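Local coordinates for aspartate--tRNA(Asp/Asn) ligase (PDB 1WYD), which attaches aspartate to both tRNA(Asp) and tRNA(Asn), first activating the amino acid with ATP and then passing it to the acceptor end of the tRNA, at residues M130-K135 with L261-Y266; V25-D30 with D105-V110; Y149-I154 with M239-K244; K244-I249 with I273-L278. One frame throughout, in Å; residues are numbered along the deposited sequence.

Interaction 1. Residues M130-K135 with L261-Y266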
loop_
_atom_site.group_PDB
_atom_site.type_symbol
_atom_site.label_atom_id
_atom_site.label_comp_id
_atom_site.label_asym_id
_atom_site.label_seq_id
_atom_site.Cartn_x
_atom_site.Cartn_y
_atom_site.Cartn_z
ATOM N N MET B 130 20.483 -1.416 -8.639
ATOM C CA MET B 130 19.225 -1.969 -8.157
ATOM C C MET B 130 18.765 -1.166 -6.957
ATOM O O MET B 130 17.584 -0.802 -6.845
ATOM C CB MET B 130 19.372 -3.454 -7.793
ATOM C CG MET B 130 19.441 -4.346 -8.996
ATOM S SD MET B 130 18.016 -4.065 -10.115
ATOM C CE MET B 130 18.901 -4.277 -11.822
ATOM N N GLN B 131 19.703 -0.901 -6.065
ATOM C CA GLN B 131 19.455 0.006 -4.946
ATOM C C GLN B 131 18.769 1.298 -5.384
ATOM O O GLN B 131 17.797 1.714 -4.756
ATOM C CB GLN B 131 20.754 0.284 -4.173
ATOM C CG GLN B 131 21.101 -0.874 -3.318
ATOM C CD GLN B 131 21.883 -0.542 -2.069
ATOM O OE1 GLN B 131 22.853 -1.235 -1.750
ATOM N NE2 GLN B 131 21.453 0.467 -1.333
ATOM N N ALA B 132 19.217 1.871 -6.503
ATOM C CA ALA B 132 18.620 3.111 -7.047
ATOM C C ALA B 132 17.174 2.896 -7.507
ATOM O O ALA B 132 16.305 3.770 -7.350
ATOM C CB ALA B 132 19.461 3.652 -8.184
ATOM N N VAL B 133 16.917 1.716 -8.063
ATOM C CA VAL B 133 15.570 1.353 -8.485
ATOM C C VAL B 133 14.659 1.268 -7.276
ATOM O O VAL B 133 13.557 1.782 -7.283
ATOM C CB VAL B 133 15.571 0.028 -9.298
ATOM C CG1 VAL B 133 14.174 -0.328 -9.784
ATOM C CG2 VAL B 133 16.509 0.174 -10.472
ATOM N N ILE B 134 15.151 0.651 -6.216
ATOM C CA ILE B 134 14.349 0.391 -5.036
ATOM C C ILE B 134 13.990 1.743 -4.408
ATOM O O ILE B 134 12.860 1.990 -3.990
ATOM C CB ILE B 134 15.176 -0.497 -4.070
ATOM C CG1 ILE B 134 15.347 -1.893 -4.679
ATOM C CG2 ILE B 134 14.562 -0.483 -2.680
ATOM C CD1 ILE B 134 16.175 -2.887 -3.827
ATOM N N LYS B 135 14.972 2.624 -4.377
ATOM C CA LYS B 135 14.780 3.986 -3.867
ATOM C C LYS B 135 13.788 4.826 -4.666
ATOM O O LYS B 135 12.950 5.503 -4.083
ATOM C CB LYS B 135 16.121 4.686 -3.694
ATOM C CG LYS B 135 16.832 4.199 -2.449
ATOM C CD LYS B 135 18.175 4.901 -2.171
ATOM C CE LYS B 135 19.291 4.332 -2.988
ATOM N NZ LYS B 135 20.642 4.825 -2.496
ATOM N N LEU B 261 19.206 8.713 -10.267
ATOM C CA LEU B 261 19.220 8.906 -11.714
ATOM C C LEU B 261 20.641 8.951 -12.313
ATOM O O LEU B 261 20.902 8.442 -13.435
ATOM C CB LEU B 261 18.455 10.175 -12.077
ATOM C CG LEU B 261 16.932 10.118 -11.938
ATOM C CD1 LEU B 261 16.347 11.496 -12.040
ATOM C CD2 LEU B 261 16.303 9.202 -13.009
ATOM N N LYS B 262 21.547 9.565 -11.552
ATOM C CA LYS B 262 22.956 9.644 -11.905
ATOM C C LYS B 262 23.525 8.221 -12.029
ATOM O O LYS B 262 24.023 7.852 -13.083
ATOM C CB LYS B 262 23.697 10.502 -10.878
ATOM C CG LYS B 262 24.970 11.151 -11.363
ATOM C CD LYS B 262 26.031 11.269 -10.236
ATOM C CE LYS B 262 27.440 11.546 -10.822
ATOM N NZ LYS B 262 28.534 11.653 -9.810
ATOM N N ILE B 263 23.405 7.418 -10.978
ATOM C CA ILE B 263 23.792 5.993 -11.042
ATOM C C ILE B 263 23.165 5.243 -12.226
ATOM O O ILE B 263 23.783 4.344 -12.797
ATOM C CB ILE B 263 23.436 5.302 -9.717
ATOM C CG1 ILE B 263 24.418 5.747 -8.621
ATOM C CG2 ILE B 263 23.348 3.756 -9.872
ATOM C CD1 ILE B 263 23.765 5.893 -7.280
ATOM N N LEU B 264 21.963 5.649 -12.619
ATOM C CA LEU B 264 21.220 5.011 -13.706
ATOM C C LEU B 264 21.476 5.547 -15.140
ATOM O O LEU B 264 20.984 4.978 -16.130
ATOM C CB LEU B 264 19.716 5.080 -13.385
ATOM C CG LEU B 264 19.212 4.210 -12.224
ATOM C CD1 LEU B 264 17.825 4.683 -11.720
ATOM C CD2 LEU B 264 19.229 2.729 -12.594
ATOM N N ASN B 265 22.218 6.652 -15.241
ATOM C CA ASN B 265 22.423 7.353 -16.522
ATOM C C ASN B 265 21.122 7.648 -17.242
ATOM O O ASN B 265 20.958 7.349 -18.422
ATOM C CB ASN B 265 23.345 6.542 -17.425
ATOM C CG ASN B 265 24.621 6.202 -16.751
ATOM O OD1 ASN B 265 25.540 7.021 -16.711
ATOM N ND2 ASN B 265 24.692 5.010 -16.181
ATOM N N TYR B 266 20.174 8.226 -16.526
ATOM C CA TYR B 266 18.817 8.276 -17.040
ATOM C C TYR B 266 18.142 9.581 -16.638
ATOM O O TYR B 266 18.382 10.120 -15.560
ATOM C CB TYR B 266 18.001 7.025 -16.577
ATOM C CG TYR B 266 16.629 6.953 -17.217
ATOM C CD1 TYR B 266 16.478 6.563 -18.553
ATOM C CD2 TYR B 266 15.500 7.338 -16.509
ATOM C CE1 TYR B 266 15.238 6.548 -19.151
ATOM C CE2 TYR B 266 14.243 7.329 -17.084
ATOM C CZ TYR B 266 14.103 6.931 -18.395
ATOM O OH TYR B 266 12.835 6.932 -18.956
#
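Ala132 and Leu264 meet where one turn of helix 128-150 faces the last turn of helix 258-264, and the pair illustrates how a small residue lets two helices come close. The CB of Ala132 points toward the opposite helix, and the leucine bends round it: Leu264 CD1 lies 4.0 Å from Ala132 CB, and the branch carbon CG is almost as near, so the alanine methyl is touched by the fork of the leucine as well as by one prong. The other prong goes to the neighbouring residue, with Leu264 CD2 4.3 Å from Val133 CG2. The first torsion of the leucine (chi1 -70°) brings CG alongside Ala132, and the second turns the two methyls to their separate partners. Ile263 adds its branch methyl from another direction, CG2 standing 4.2 Å from Ala132 CB. The methyl is thus met by two consecutive residues, and the CA atoms of Ala132 and Ile263 are 7.1 Å apart. Just beyond, Asn265 takes positive phi (51°) and ends the helix in a Schellman motif, with Tyr266 N bonded to Leu261 O at 3.2 Å. On other sides of the same turns, Gln131 packs on Val199 and Ile134 on Ile154 of the second subunit, consistent with the long interface helix of class II motif 1. Between segments 130-135 and 261-266 the contact is apolar and depends on shape; nearby, Lys135 and Glu260 add a long, weak ion pair between the same two helices.

Interaction 2. Residues V25-D30 with D105-V110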
loop_
_atom_site.group_PDB
_atom_site.type_symbol
_atom_site.label_atom_id
_atom_site.label_comp_id
_atom_site.label_asym_id
_atom_site.label_seq_id
_atom_site.Cartn_x
_atom_site.Cartn_y
_atom_site.Cartn_z
ATOM N N VAL B 25 31.446 -4.574 3.628
ATOM C CA VAL B 25 32.676 -4.625 2.867
ATOM C C VAL B 25 32.365 -4.731 1.376
ATOM O O VAL B 25 32.115 -5.820 0.853
ATOM C CB VAL B 25 33.529 -5.810 3.322
ATOM C CG1 VAL B 25 34.791 -5.962 2.444
ATOM C CG2 VAL B 25 33.897 -5.652 4.837
ATOM N N HIS B 26 32.409 -3.579 0.698
ATOM C CA HIS B 26 32.214 -3.496 -0.751
ATOM C C HIS B 26 33.427 -3.945 -1.596
ATOM O O HIS B 26 33.270 -4.674 -2.588
ATOM C CB HIS B 26 31.858 -2.051 -1.115
ATOM C CG HIS B 26 31.273 -1.904 -2.476
ATOM N ND1 HIS B 26 29.937 -2.117 -2.732
ATOM C CD2 HIS B 26 31.841 -1.575 -3.658
ATOM C CE1 HIS B 26 29.711 -1.925 -4.019
ATOM N NE2 HIS B 26 30.848 -1.608 -4.602
ATOM N N LEU B 27 34.618 -3.453 -1.243
ATOM C CA LEU B 27 35.864 -3.806 -1.921
ATOM C C LEU B 27 36.991 -3.778 -0.932
ATOM O O LEU B 27 36.913 -3.104 0.090
ATOM C CB LEU B 27 36.241 -2.824 -3.036
ATOM C CG LEU B 27 35.614 -2.976 -4.404
ATOM C CD1 LEU B 27 35.465 -1.549 -4.993
ATOM C CD2 LEU B 27 36.430 -3.902 -5.306
ATOM N N LEU B 28 38.064 -4.473 -1.289
ATOM C CA LEU B 28 39.199 -4.682 -0.422
ATOM C C LEU B 28 40.429 -4.641 -1.342
ATOM O O LEU B 28 40.583 -5.499 -2.219
ATOM C CB LEU B 28 39.051 -6.057 0.252
ATOM C CG LEU B 28 38.945 -6.297 1.770
ATOM C CD1 LEU B 28 38.448 -5.100 2.614
ATOM C CD2 LEU B 28 38.109 -7.581 2.067
ATOM N N ARG B 29 41.273 -3.614 -1.190
ATOM C CA ARG B 29 42.537 -3.563 -1.926
ATOM C C ARG B 29 43.701 -3.252 -0.996
ATOM O O ARG B 29 43.518 -2.692 0.088
ATOM C CB ARG B 29 42.485 -2.603 -3.128
ATOM C CG ARG B 29 41.300 -2.808 -4.099
ATOM C CD ARG B 29 41.450 -3.977 -5.116
ATOM N NE ARG B 29 40.135 -4.460 -5.603
ATOM C CZ ARG B 29 39.936 -5.127 -6.741
ATOM N NH1 ARG B 29 40.950 -5.421 -7.537
ATOM N NH2 ARG B 29 38.720 -5.499 -7.092
ATOM N N ASP B 30 44.897 -3.654 -1.415
ATOM C CA ASP B 30 46.125 -3.392 -0.660
ATOM C C ASP B 30 47.101 -2.619 -1.530
ATOM O O ASP B 30 47.397 -3.029 -2.655
ATOM C CB ASP B 30 46.760 -4.699 -0.176
ATOM C CG ASP B 30 45.942 -5.365 0.884
ATOM O OD1 ASP B 30 46.254 -5.237 2.086
ATOM O OD2 ASP B 30 44.927 -6.011 0.599
ATOM N N ASP B 105 28.908 -10.907 -7.835
ATOM C CA ASP B 105 29.739 -9.748 -7.529
ATOM C C ASP B 105 28.938 -8.472 -7.376
ATOM O O ASP B 105 28.420 -7.926 -8.357
ATOM C CB ASP B 105 30.832 -9.572 -8.590
ATOM C CG ASP B 105 31.944 -10.600 -8.446
ATOM O OD1 ASP B 105 32.334 -10.937 -7.285
ATOM O OD2 ASP B 105 32.487 -11.143 -9.438
ATOM N N VAL B 106 28.858 -7.984 -6.143
ATOM C CA VAL B 106 28.063 -6.790 -5.851
ATOM C C VAL B 106 28.628 -5.527 -6.535
ATOM O O VAL B 106 27.909 -4.560 -6.790
ATOM C CB VAL B 106 27.835 -6.632 -4.316
ATOM C CG1 VAL B 106 27.075 -5.375 -3.972
ATOM C CG2 VAL B 106 27.099 -7.867 -3.761
ATOM N N SER B 107 29.914 -5.547 -6.844
ATOM C CA SER B 107 30.531 -4.431 -7.576
ATOM C C SER B 107 31.105 -4.783 -8.953
ATOM O O SER B 107 31.723 -3.923 -9.579
ATOM C CB SER B 107 31.624 -3.763 -6.734
ATOM O OG SER B 107 32.548 -4.699 -6.228
ATOM N N GLY B 108 30.903 -6.022 -9.418
ATOM C CA GLY B 108 31.487 -6.497 -10.672
ATOM C C GLY B 108 30.868 -6.156 -12.040
ATOM O O GLY B 108 31.484 -6.453 -13.083
ATOM N N LYS B 109 29.693 -5.518 -12.054
ATOM C CA LYS B 109 28.852 -5.348 -13.268
ATOM C C LYS B 109 28.060 -6.612 -13.634
ATOM O O LYS B 109 28.495 -7.743 -13.355
ATOM C CB LYS B 109 29.643 -4.820 -14.494
ATOM N N VAL B 110 26.903 -6.395 -14.259
ATOM C CA VAL B 110 25.954 -7.461 -14.572
ATOM C C VAL B 110 26.569 -8.616 -15.366
ATOM O O VAL B 110 26.771 -8.522 -16.583
ATOM C CB VAL B 110 24.711 -6.921 -15.347
ATOM C CG1 VAL B 110 23.603 -7.975 -15.426
ATOM C CG2 VAL B 110 24.192 -5.616 -14.725
#
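The CA atoms of His26 and Ser107 come within 7.1 Å, where strand 18-31, kinked by a classic beta bulge at His26 and Leu27 opposite Ile38, passes a linker with no regular secondary structure. The imidazole does most of the touching. Its CG lies opposite the backbone N (chi1 -164°), which carries the ring across to the serine, and His26 NE2 closes to 3.1 Å from Ser107 CB. That is no hydrogen bond, and is short enough that the exact spacing is doubtful at this resolution; the methylene sits obliquely to the ring. The other ring nitrogen, ND1, is hydrogen-bonded to NE of Arg40 on strand 34-41, which limits how the imidazole can turn. Val106 borders the same ring, with its CG1 4.3 Å from His26 CE1. Leu27 supplies an apolar neighbour for the hydroxyl, CG being 4.0 Å from Ser107 OG. Replacing His26 by an alanine would probably leave Arg40 NE without its ring partner and open a gap beside the Ser107 methylene and the Val106 methyl. Val106 also packs on Arg40 and Glu66 on the barrel side and on Arg126 beyond the linker, so it sits between the two parts. The arrangement belongs to the OB fold, the five-stranded barrel that serves as the N-terminal anticodon-binding domain in aspartyl-tRNA synthetases, with the chain leading to the catalytic domain laid against one of its strands.

Interaction 3. Residues Y149-I154 with M239-K244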
loop_
_atom_site.group_PDB
_atom_site.type_symbol
_atom_site.label_atom_id
_atom_site.label_comp_id
_atom_site.label_asym_id
_atom_site.label_seq_id
_atom_site.Cartn_x
_atom_site.Cartn_y
_atom_site.Cartn_z
ATOM N N TYR B 149 -3.760 13.229 -1.995
ATOM C CA TYR B 149 -4.198 13.802 -0.725
ATOM C C TYR B 149 -4.540 15.248 -0.921
ATOM O O TYR B 149 -5.492 15.731 -0.340
ATOM C CB TYR B 149 -3.100 13.756 0.359
ATOM C CG TYR B 149 -2.656 12.413 0.833
ATOM C CD1 TYR B 149 -3.584 11.426 1.180
ATOM C CD2 TYR B 149 -1.298 12.111 0.949
ATOM C CE1 TYR B 149 -3.162 10.164 1.622
ATOM C CE2 TYR B 149 -0.857 10.835 1.404
ATOM C CZ TYR B 149 -1.798 9.869 1.729
ATOM O OH TYR B 149 -1.397 8.602 2.194
ATOM N N LYS B 150 -3.761 15.939 -1.749
ATOM C CA LYS B 150 -4.037 17.349 -2.077
ATOM C C LYS B 150 -5.409 17.507 -2.730
ATOM O O LYS B 150 -6.030 18.557 -2.598
ATOM C CB LYS B 150 -2.951 17.924 -2.986
ATOM C CG LYS B 150 -2.737 19.421 -2.865
ATOM C CD LYS B 150 -1.931 20.041 -4.061
ATOM C CE LYS B 150 -0.441 19.636 -4.087
ATOM N NZ LYS B 150 0.303 19.698 -2.755
ATOM N N GLU B 151 -5.888 16.460 -3.412
ATOM C CA GLU B 151 -7.189 16.536 -4.094
ATOM C C GLU B 151 -8.281 15.937 -3.237
ATOM O O GLU B 151 -9.429 15.795 -3.662
ATOM C CB GLU B 151 -7.153 15.840 -5.442
ATOM C CG GLU B 151 -6.042 16.303 -6.382
ATOM C CD GLU B 151 -6.276 17.709 -6.921
ATOM O OE1 GLU B 151 -5.283 18.423 -7.180
ATOM O OE2 GLU B 151 -7.449 18.102 -7.086
ATOM N N GLY B 152 -7.920 15.623 -2.003
ATOM C CA GLY B 152 -8.830 14.994 -1.068
ATOM C C GLY B 152 -9.172 13.540 -1.392
ATOM O O GLY B 152 -10.266 13.087 -1.090
ATOM N N PHE B 153 -8.244 12.810 -1.994
ATOM C CA PHE B 153 -8.464 11.385 -2.185
ATOM C C PHE B 153 -8.177 10.585 -0.894
ATOM O O PHE B 153 -7.274 10.902 -0.139
ATOM C CB PHE B 153 -7.678 10.887 -3.397
ATOM C CG PHE B 153 -8.352 11.173 -4.723
ATOM C CD1 PHE B 153 -8.365 12.484 -5.265
ATOM C CD2 PHE B 153 -8.975 10.148 -5.448
ATOM C CE1 PHE B 153 -8.976 12.747 -6.509
ATOM C CE2 PHE B 153 -9.621 10.410 -6.691
ATOM C CZ PHE B 153 -9.606 11.714 -7.219
ATOM N N ILE B 154 -8.991 9.576 -0.644
ATOM C CA ILE B 154 -8.917 8.738 0.553
ATOM C C ILE B 154 -8.302 7.408 0.143
ATOM O O ILE B 154 -8.674 6.872 -0.912
ATOM C CB ILE B 154 -10.362 8.526 1.137
ATOM C CG1 ILE B 154 -10.852 9.810 1.811
ATOM C CG2 ILE B 154 -10.413 7.416 2.200
ATOM C CD1 ILE B 154 -12.418 9.934 1.877
ATOM N N MET B 239 -7.952 11.984 -16.479
ATOM C CA MET B 239 -6.760 12.202 -17.302
ATOM C C MET B 239 -5.974 13.452 -16.838
ATOM O O MET B 239 -4.747 13.394 -16.683
ATOM C CB MET B 239 -7.101 12.231 -18.795
ATOM C CG MET B 239 -7.217 10.870 -19.384
ATOM S SD MET B 239 -7.230 10.849 -21.187
ATOM C CE MET B 239 -8.974 11.321 -21.566
ATOM N N GLN B 240 -6.682 14.536 -16.531
ATOM C CA GLN B 240 -6.046 15.731 -15.947
ATOM C C GLN B 240 -5.510 15.561 -14.525
ATOM O O GLN B 240 -4.564 16.240 -14.116
ATOM C CB GLN B 240 -7.029 16.881 -15.931
ATOM C CG GLN B 240 -6.959 17.710 -17.153
ATOM C CD GLN B 240 -8.025 18.784 -17.132
ATOM O OE1 GLN B 240 -8.272 19.413 -16.082
ATOM N NE2 GLN B 240 -8.687 18.980 -18.272
ATOM N N LEU B 241 -6.158 14.702 -13.745
ATOM C CA LEU B 241 -5.638 14.358 -12.422
ATOM C C LEU B 241 -4.309 13.617 -12.601
ATOM O O LEU B 241 -3.307 13.932 -11.935
ATOM C CB LEU B 241 -6.649 13.480 -11.688
ATOM C CG LEU B 241 -6.737 13.390 -10.165
ATOM C CD1 LEU B 241 -7.051 11.944 -9.822
ATOM C CD2 LEU B 241 -5.496 13.845 -9.427
ATOM N N LEU B 242 -4.301 12.640 -13.513
ATOM C CA LEU B 242 -3.150 11.768 -13.683
ATOM C C LEU B 242 -1.966 12.591 -14.186
ATOM O O LEU B 242 -0.867 12.459 -13.675
ATOM C CB LEU B 242 -3.500 10.565 -14.585
ATOM C CG LEU B 242 -2.454 9.896 -15.442
ATOM C CD1 LEU B 242 -1.687 8.863 -14.633
ATOM C CD2 LEU B 242 -3.127 9.260 -16.573
ATOM N N GLU B 243 -2.215 13.455 -15.164
ATOM C CA GLU B 243 -1.232 14.434 -15.638
ATOM C C GLU B 243 -0.529 15.095 -14.453
ATOM O O GLU B 243 0.700 15.101 -14.359
ATOM C CB GLU B 243 -1.916 15.504 -16.528
ATOM C CG GLU B 243 -2.216 15.078 -17.976
ATOM C CD GLU B 243 -2.870 16.172 -18.848
ATOM O OE1 GLU B 243 -3.507 17.125 -18.309
ATOM O OE2 GLU B 243 -2.754 16.080 -20.097
ATOM N N LYS B 244 -1.304 15.620 -13.523
ATOM C CA LYS B 244 -0.714 16.290 -12.375
ATOM C C LYS B 244 0.080 15.353 -11.461
ATOM O O LYS B 244 1.121 15.737 -10.916
ATOM C CB LYS B 244 -1.798 17.035 -11.585
ATOM C CG LYS B 244 -2.333 18.277 -12.328
ATOM C CD LYS B 244 -3.813 18.623 -11.959
ATOM C CE LYS B 244 -3.918 19.516 -10.715
ATOM N NZ LYS B 244 -5.298 20.142 -10.584
#
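The Schellman motif that closes helix 128-150 brings Glu151 and Phe153 up against Leu241 of helix 235-256. Gly152 holds the C-prime position with positive phi (71°), its N bonded to Tyr149 O at 2.9 Å, and the two side chains flanking it in sequence both point toward the neighbouring helix. Leu241 answers with its two methyls, one for each. CD1 comes from the opposite direction to the phenyl group and stops 3.7 Å from Phe153 CZ, lying obliquely to the ring. CD2 slides past the glutamate, 4.0 Å from Glu151 CG. With CG anti to the backbone N (chi1 -155°), the fork extends toward the turn and each methyl can find its own partner. Glu151 CB lies at the edge of the phenyl ring, in its plane. In the class II catalytic fold this turn joins the helix that probably corresponds to motif 1 to strand 154-155 of the large sheet, and Phe153 packs on Val228 and Met230 of that sheet. The Phe153 side chain is about 10 Å from that of Arg359, predicted to bind aspartate. Farther out, the glutamate chain bends at its second torsion (chi2 -71°) and crosses Lys244 at about a right angle. The salt bridge there is long, Glu151 OE1 to Lys244 NZ being 3.8 Å, and the lysine is exposed. Gly152 O accepts a hydrogen bond from Lys42 of the second subunit.

Interaction 4. Residues K244-I249 with I273-L278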
loop_
_atom_site.group_PDB
_atom_site.type_symbol
_atom_site.label_atom_id
_atom_site.label_comp_id
_atom_site.label_asym_id
_atom_site.label_seq_id
_atom_site.Cartn_x
_atom_site.Cartn_y
_atom_site.Cartn_z
ATOM N N LYS B 244 -1.304 15.620 -13.523
ATOM C CA LYS B 244 -0.714 16.290 -12.375
ATOM C C LYS B 244 0.080 15.353 -11.461
ATOM O O LYS B 244 1.121 15.737 -10.916
ATOM C CB LYS B 244 -1.798 17.035 -11.585
ATOM C CG LYS B 244 -2.333 18.277 -12.328
ATOM C CD LYS B 244 -3.813 18.623 -11.959
ATOM C CE LYS B 244 -3.918 19.516 -10.715
ATOM N NZ LYS B 244 -5.298 20.142 -10.584
ATOM N N ILE B 245 -0.448 14.137 -11.278
ATOM C CA ILE B 245 0.216 13.049 -10.556
ATOM C C ILE B 245 1.590 12.744 -11.176
ATOM O O ILE B 245 2.615 12.806 -10.509
ATOM C CB ILE B 245 -0.703 11.777 -10.575
ATOM C CG1 ILE B 245 -1.945 11.983 -9.690
ATOM C CG2 ILE B 245 0.088 10.493 -10.175
ATOM C CD1 ILE B 245 -2.813 10.761 -9.615
ATOM N N LEU B 246 1.588 12.438 -12.465
ATOM C CA LEU B 246 2.803 12.047 -13.186
ATOM C C LEU B 246 3.833 13.141 -13.162
ATOM O O LEU B 246 5.022 12.890 -13.042
ATOM C CB LEU B 246 2.475 11.746 -14.634
ATOM C CG LEU B 246 1.718 10.480 -14.978
ATOM C CD1 LEU B 246 1.672 10.367 -16.484
ATOM C CD2 LEU B 246 2.451 9.299 -14.403
ATOM N N HIS B 247 3.353 14.366 -13.254
ATOM C CA HIS B 247 4.196 15.531 -13.171
ATOM C C HIS B 247 4.846 15.614 -11.801
ATOM O O HIS B 247 6.053 15.889 -11.683
ATOM C CB HIS B 247 3.372 16.794 -13.463
ATOM C CG HIS B 247 4.194 18.034 -13.524
ATOM N ND1 HIS B 247 4.898 18.401 -14.651
ATOM C CD2 HIS B 247 4.484 18.952 -12.580
ATOM C CE1 HIS B 247 5.554 19.521 -14.413
ATOM N NE2 HIS B 247 5.328 19.869 -13.159
ATOM N N ASN B 248 4.081 15.377 -10.748
ATOM C CA ASN B 248 4.695 15.461 -9.419
ATOM C C ASN B 248 5.684 14.314 -9.177
ATOM O O ASN B 248 6.684 14.471 -8.431
ATOM C CB ASN B 248 3.613 15.518 -8.352
ATOM C CG ASN B 248 4.155 15.751 -6.974
ATOM O OD1 ASN B 248 4.801 16.771 -6.724
ATOM N ND2 ASN B 248 3.849 14.825 -6.036
ATOM N N ILE B 249 5.397 13.171 -9.820
ATOM C CA ILE B 249 6.237 11.995 -9.770
ATOM C C ILE B 249 7.586 12.304 -10.409
ATOM O O ILE B 249 8.602 12.254 -9.748
ATOM C CB ILE B 249 5.526 10.738 -10.431
ATOM C CG1 ILE B 249 4.416 10.224 -9.522
ATOM C CG2 ILE B 249 6.507 9.619 -10.621
ATOM C CD1 ILE B 249 3.578 9.160 -10.117
ATOM N N ILE B 273 1.994 19.562 -20.159
ATOM C CA ILE B 273 0.567 19.594 -19.871
ATOM C C ILE B 273 -0.081 20.593 -20.827
ATOM O O ILE B 273 0.244 21.785 -20.793
ATOM C CB ILE B 273 0.312 20.008 -18.379
ATOM C CG1 ILE B 273 0.857 18.939 -17.409
ATOM C CG2 ILE B 273 -1.177 20.309 -18.124
ATOM C CD1 ILE B 273 1.102 19.435 -15.944
ATOM N N PRO B 274 -0.995 20.118 -21.670
ATOM C CA PRO B 274 -1.489 18.734 -21.611
ATOM C C PRO B 274 -0.584 17.745 -22.332
ATOM O O PRO B 274 0.217 18.142 -23.195
ATOM C CB PRO B 274 -2.837 18.816 -22.321
ATOM C CG PRO B 274 -2.691 19.967 -23.302
ATOM C CD PRO B 274 -1.600 20.882 -22.781
ATOM N N ILE B 275 -0.694 16.472 -21.958
ATOM C CA ILE B 275 -0.052 15.415 -22.698
ATOM C C ILE B 275 -0.796 15.299 -24.033
ATOM O O ILE B 275 -2.006 15.446 -24.080
ATOM C CB ILE B 275 -0.080 14.091 -21.884
ATOM C CG1 ILE B 275 0.967 14.137 -20.772
ATOM C CG2 ILE B 275 0.196 12.876 -22.760
ATOM C CD1 ILE B 275 0.631 13.260 -19.552
ATOM N N LYS B 276 -0.071 15.055 -25.119
ATOM C CA LYS B 276 -0.705 14.853 -26.415
ATOM C C LYS B 276 -1.824 13.808 -26.331
ATOM O O LYS B 276 -1.598 12.726 -25.769
ATOM C CB LYS B 276 0.365 14.432 -27.433
ATOM C CG LYS B 276 -0.173 14.100 -28.839
ATOM C CD LYS B 276 -0.079 15.300 -29.792
ATOM C CE LYS B 276 -0.339 14.873 -31.227
ATOM N NZ LYS B 276 -1.775 15.051 -31.571
ATOM N N ARG B 277 -3.026 14.143 -26.835
ATOM C CA ARG B 277 -4.104 13.148 -27.026
ATOM C C ARG B 277 -4.239 12.787 -28.479
ATOM O O ARG B 277 -4.242 13.656 -29.349
ATOM C CB ARG B 277 -5.495 13.569 -26.518
ATOM C CG ARG B 277 -5.615 14.947 -25.908
ATOM C CD ARG B 277 -6.904 15.195 -25.106
ATOM N NE ARG B 277 -8.113 14.545 -25.641
ATOM C CZ ARG B 277 -9.127 14.102 -24.874
ATOM N NH1 ARG B 277 -9.073 14.240 -23.554
ATOM N NH2 ARG B 277 -10.203 13.527 -25.415
ATOM N N LEU B 278 -4.367 11.495 -28.731
ATOM C CA LEU B 278 -4.536 10.990 -30.054
ATOM C C LEU B 278 -5.722 10.071 -29.979
ATOM O O LEU B 278 -5.739 9.146 -29.147
ATOM C CB LEU B 278 -3.283 10.209 -30.420
ATOM C CG LEU B 278 -3.184 9.544 -31.780
ATOM C CD1 LEU B 278 -2.960 10.606 -32.812
ATOM C CD2 LEU B 278 -2.042 8.590 -31.766
#
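Ile273 lies across His247, and its side chain can be traced outward from CB, which points toward helix 235-256 and splits into two branches. The methyl CG2 packs beside the carboxylate of Glu243, a turn earlier on the same helix. The longer branch, CG1, stands opposite the carbonyl carbon (chi1 -65°), aiming its terminal methyl at the imidazole. That tip, CD1, makes the contact: it is 4.1 Å from His247 ND1 and 4.2 Å from His247 CG, lying obliquely to the ring, while the two side chains cross at about a right angle. The histidine ring is brought there by a first torsion that sets CG opposite its backbone N (chi1 -175°), and a weak hydrogen bond from ND1 to Val271 O tethers it to the chain just before segment 273-278. A cis peptide precedes Pro274, and beyond the proline Ile275 points toward the helix as well. Its CD1 meets Leu246 CD1 at 4.3 Å, methyl end against methyl end. Both residues are buried and also pack on Leu346 of strand 343-348. Helix 235-256 is thereby joined to the start of strand 276-279 of the catalytic sheet. On the exposed side an isoleucine covers part of a polar ring, whereas the inner pair is wholly aliphatic; between the two segments the contact is apolar, while Glu243 of the same helix adds a hydrogen bond to Ile275 N.

Interactions 1, 3 and 4 all lie in the class II catalytic domain, while interaction 2 ties the OB-fold barrel to the linker; its centre is 18 Å from that of interaction 1 but 44 Å from that of interaction 3. Interactions 1 and 3 use opposite ends of helix 128-150, centres 27 Å apart, and both border the second subunit. Interactions 3 and 4 touch, sharing Lys244 and helix 235-256, with Glu243 OE2 2.8 Å from Ile275 N in a probable hydrogen bond. Predicted ATP-site residues lie near two contacts: Ala402 is about 8 Å from Val133 and Leu401 about 10 Å from Leu246, side chain to side chain.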